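Local coordinates for protein lovastatin nonaketide synthase, polyketide synthase component (Aspergillus terreus, PDB 7CPX) that builds the dihydromonacolin L nonaketide of lovastatin from malonyl-CoA, methylating and reducing the growing chain with S-adenosylmethionine and NADPH, at residues F2289-S2294 with L2326-I2331. The protein carries 2 engineered substitutions. Numbering follows the deposited sequence.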
ATOM      1  N   PHE A2289      65.258  -4.235   1.402  1.00102.35           N
ATOM      2  CA  PHE A2289      65.811  -4.118   0.053  1.00102.35           C
ATOM      3  C   PHE A2289      65.043  -5.130  -0.793  1.00102.35           C
ATOM      4  O   PHE A2289      65.474  -6.270  -0.973  1.00102.35           O
ATOM      5  CB  PHE A2289      67.320  -4.365   0.038  1.00102.35           C
ATOM      6  CG  PHE A2289      68.015  -3.855  -1.201  1.00102.35           C
ATOM      7  CD1 PHE A2289      67.365  -3.823  -2.423  1.00102.35           C
ATOM      8  CD2 PHE A2289      69.322  -3.408  -1.136  1.00102.35           C
ATOM      9  CE1 PHE A2289      68.007  -3.356  -3.553  1.00102.35           C
ATOM     10  CE2 PHE A2289      69.968  -2.939  -2.263  1.00102.35           C
ATOM     11  CZ  PHE A2289      69.309  -2.913  -3.473  1.00102.35           C
ATOM     12  N   VAL A2290      63.898  -4.702  -1.311  1.00 99.04           N
ATOM     13  CA  VAL A2290      63.026  -5.566  -2.094  1.00 99.04           C
ATOM     14  C   VAL A2290      63.423  -5.449  -3.557  1.00 99.04           C
ATOM     15  O   VAL A2290      63.359  -4.363  -4.143  1.00 99.04           O
ATOM     16  CB  VAL A2290      61.549  -5.196  -1.896  1.00 99.04           C
ATOM     17  CG1 VAL A2290      60.667  -6.100  -2.733  1.00 99.04           C
ATOM     18  CG2 VAL A2290      61.172  -5.294  -0.433  1.00 99.04           C
ATOM     19  N   MET A2291      63.830  -6.567  -4.147  1.00102.91           N
ATOM     20  CA  MET A2291      64.207  -6.633  -5.551  1.00102.91           C
ATOM     21  C   MET A2291      63.102  -7.354  -6.308  1.00102.91           C
ATOM     22  O   MET A2291      62.813  -8.523  -6.030  1.00102.91           O
ATOM     23  CB  MET A2291      65.550  -7.342  -5.715  1.00102.91           C
ATOM     24  CG  MET A2291      66.747  -6.420  -5.552  1.00102.91           C
ATOM     25  SD  MET A2291      68.223  -7.281  -4.982  1.00102.91           S
ATOM     26  CE  MET A2291      67.869  -7.416  -3.233  1.00102.91           C
ATOM     27  N   PHE A2292      62.492  -6.657  -7.263  1.00101.20           N
ATOM     28  CA  PHE A2292      61.310  -7.151  -7.966  1.00101.20           C
ATOM     29  C   PHE A2292      61.739  -8.196  -8.985  1.00101.20           C
ATOM     30  O   PHE A2292      62.095  -7.885 -10.122  1.00101.20           O
ATOM     31  CB  PHE A2292      60.564  -6.001  -8.629  1.00101.20           C
ATOM     32  CG  PHE A2292      59.716  -5.204  -7.681  1.00101.20           C
ATOM     33  CD1 PHE A2292      60.248  -4.696  -6.511  1.00101.20           C
ATOM     34  CD2 PHE A2292      58.387  -4.955  -7.968  1.00101.20           C
ATOM     35  CE1 PHE A2292      59.470  -3.964  -5.641  1.00101.20           C
ATOM     36  CE2 PHE A2292      57.603  -4.222  -7.104  1.00101.20           C
ATOM     37  CZ  PHE A2292      58.145  -3.725  -5.938  1.00101.20           C
ATOM     38  N   SER A2293      61.700  -9.455  -8.565  1.00103.82           N
ATOM     39  CA  SER A2293      61.960 -10.561  -9.466  1.00103.82           C
ATOM     40  C   SER A2293      60.669 -11.001 -10.147  1.00103.82           C
ATOM     41  O   SER A2293      59.560 -10.722  -9.683  1.00103.82           O
ATOM     42  CB  SER A2293      62.575 -11.738  -8.709  1.00103.82           C
ATOM     43  OG  SER A2293      63.816 -11.379  -8.130  1.00103.82           O
ATOM     44  N   SER A2294      60.825 -11.694 -11.267  1.00107.14           N
ATOM     45  CA  SER A2294      59.703 -12.273 -11.985  1.00107.14           C
ATOM     46  C   SER A2294      59.611 -13.759 -11.675  1.00107.14           C
ATOM     47  O   SER A2294      60.616 -14.418 -11.396  1.00107.14           O
ATOM     48  CB  SER A2294      59.845 -12.060 -13.492  1.00107.14           C
ATOM     49  OG  SER A2294      58.855 -12.786 -14.200  1.00107.14           O
ATOM     50  N   LEU A2326      71.903  -7.594   6.592  1.00108.79           N
ATOM     51  CA  LEU A2326      71.220  -6.448   6.009  1.00108.79           C
ATOM     52  C   LEU A2326      69.846  -6.869   5.510  1.00108.79           C
ATOM     53  O   LEU A2326      69.695  -7.936   4.908  1.00108.79           O
ATOM     54  CB  LEU A2326      72.035  -5.863   4.857  1.00108.79           C
ATOM     55  CG  LEU A2326      73.429  -5.351   5.215  1.00108.79           C
ATOM     56  CD1 LEU A2326      74.332  -5.395   3.995  1.00108.79           C
ATOM     57  CD2 LEU A2326      73.354  -3.943   5.773  1.00108.79           C
ATOM     58  N   ALA A2327      68.848  -6.023   5.755  1.00105.56           N
ATOM     59  CA  ALA A2327      67.497  -6.324   5.305  1.00105.56           C
ATOM     60  C   ALA A2327      67.455  -6.433   3.788  1.00105.56           C
ATOM     61  O   ALA A2327      68.025  -5.607   3.070  1.00105.56           O
ATOM     62  CB  ALA A2327      66.526  -5.243   5.776  1.00105.56           C
ATOM     63  N   ALA A2328      66.772  -7.464   3.300  1.00103.11           N
ATOM     64  CA  ALA A2328      66.622  -7.675   1.868  1.00103.11           C
ATOM     65  C   ALA A2328      65.599  -8.777   1.651  1.00103.11           C
ATOM     66  O   ALA A2328      65.291  -9.550   2.561  1.00103.11           O
ATOM     67  CB  ALA A2328      67.953  -8.039   1.207  1.00103.11           C
ATOM     68  N   SER A2329      65.082  -8.840   0.428  1.00100.88           N
ATOM     69  CA  SER A2329      64.104  -9.848   0.043  1.00100.88           C
ATOM     70  C   SER A2329      63.826  -9.677  -1.443  1.00100.88           C
ATOM     71  O   SER A2329      64.193  -8.667  -2.052  1.00100.88           O
ATOM     72  CB  SER A2329      62.814  -9.732   0.853  1.00100.88           C
ATOM     73  OG  SER A2329      62.248  -8.440   0.714  1.00100.88           O
ATOM     74  N   THR A2330      63.178 -10.682  -2.022  1.00102.87           N
ATOM     75  CA  THR A2330      62.759 -10.645  -3.412  1.00102.87           C
ATOM     76  C   THR A2330      61.321 -11.122  -3.520  1.00102.87           C
ATOM     77  O   THR A2330      60.857 -11.938  -2.719  1.00102.87           O
ATOM     78  CB  THR A2330      63.650 -11.514  -4.303  1.00102.87           C
ATOM     79  OG1 THR A2330      63.739 -12.835  -3.754  1.00102.87           O
ATOM     80  CG2 THR A2330      65.035 -10.916  -4.410  1.00102.87           C
ATOM     81  N   ILE A2331      60.623 -10.602  -4.522  1.00100.56           N
ATOM     82  CA  ILE A2331      59.252 -10.986  -4.824  1.00100.56           C
ATOM     83  C   ILE A2331      59.243 -11.500  -6.253  1.00100.56           C
ATOM     84  O   ILE A2331      59.506 -10.742  -7.194  1.00100.56           O
ATOM     85  CB  ILE A2331      58.273  -9.819  -4.641  1.00100.56           C
ATOM     86  CG1 ILE A2331      58.752  -8.577  -5.400  1.00100.56           C
ATOM     87  CG2 ILE A2331      58.134  -9.491  -3.177  1.00100.56           C
ATOM     88  CD1 ILE A2331      57.880  -7.361  -5.191  1.00100.56           C
TER
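V2290, M2291 and F2292 lie beside S2329, T2330 and I2331 as paired residues of two parallel strands, whose segment axes approach to 4.6 Å, their N-to-C directions 29° apart. The backbone ladder runs from S2329 N to F2289 O (3.0 Å) and from M2291 N to S2329 O (3.0 Å, N-H...O angle 161°); I2331 N to M2291 O and S2293 N to I2331 O continue it as weak bonds. S2329 O, already the acceptor for M2291 N, also receives a CA-H...O contact from V2290 CA.

On the face of V2290, F2292, S2329 and I2331, the ring of F2292 is a flat platform for the CD1 methyl of I2331. I2331 CD1 sits almost on the normal of the F2292 ring, 3.5 Å from its centroid, a CH-pi contact over the face. With chi1 at 51°, I2331 CG1 is held between its backbone N and carbonyl carbon, and the extended chi2 carries CD1 over the ring. The same methyl touches V2290 CG1 at 3.9 Å, a branched side chain crossing another at about a right angle. Helix 2363-2385 packs on this face, where S2329 OG makes a weak hydrogen bond to A2373 O.

On the opposite face M2291 CB meets T2330 CG2 at 3.8 Å. Just ahead of its strand, A2328 has a methyl small enough for F2289 CB to approach its CB to 3.9 Å. Helix 2305-2323 packs against M2291, and S2293 OG is hydrogen-bonded to the main-chain O of N2311 in that helix.

The strands and the helix linking them form a right-handed beta-alpha-beta crossover of the Rossmann-type ketoreductase sheet. Beta-branched V2290, T2330 and I2331 suit extended backbone, and unbranched M2291 can reach along the helix. F2292, S2293 and S2294 belong to the NADP pocket, consistent with the pairing holding that strand end in position.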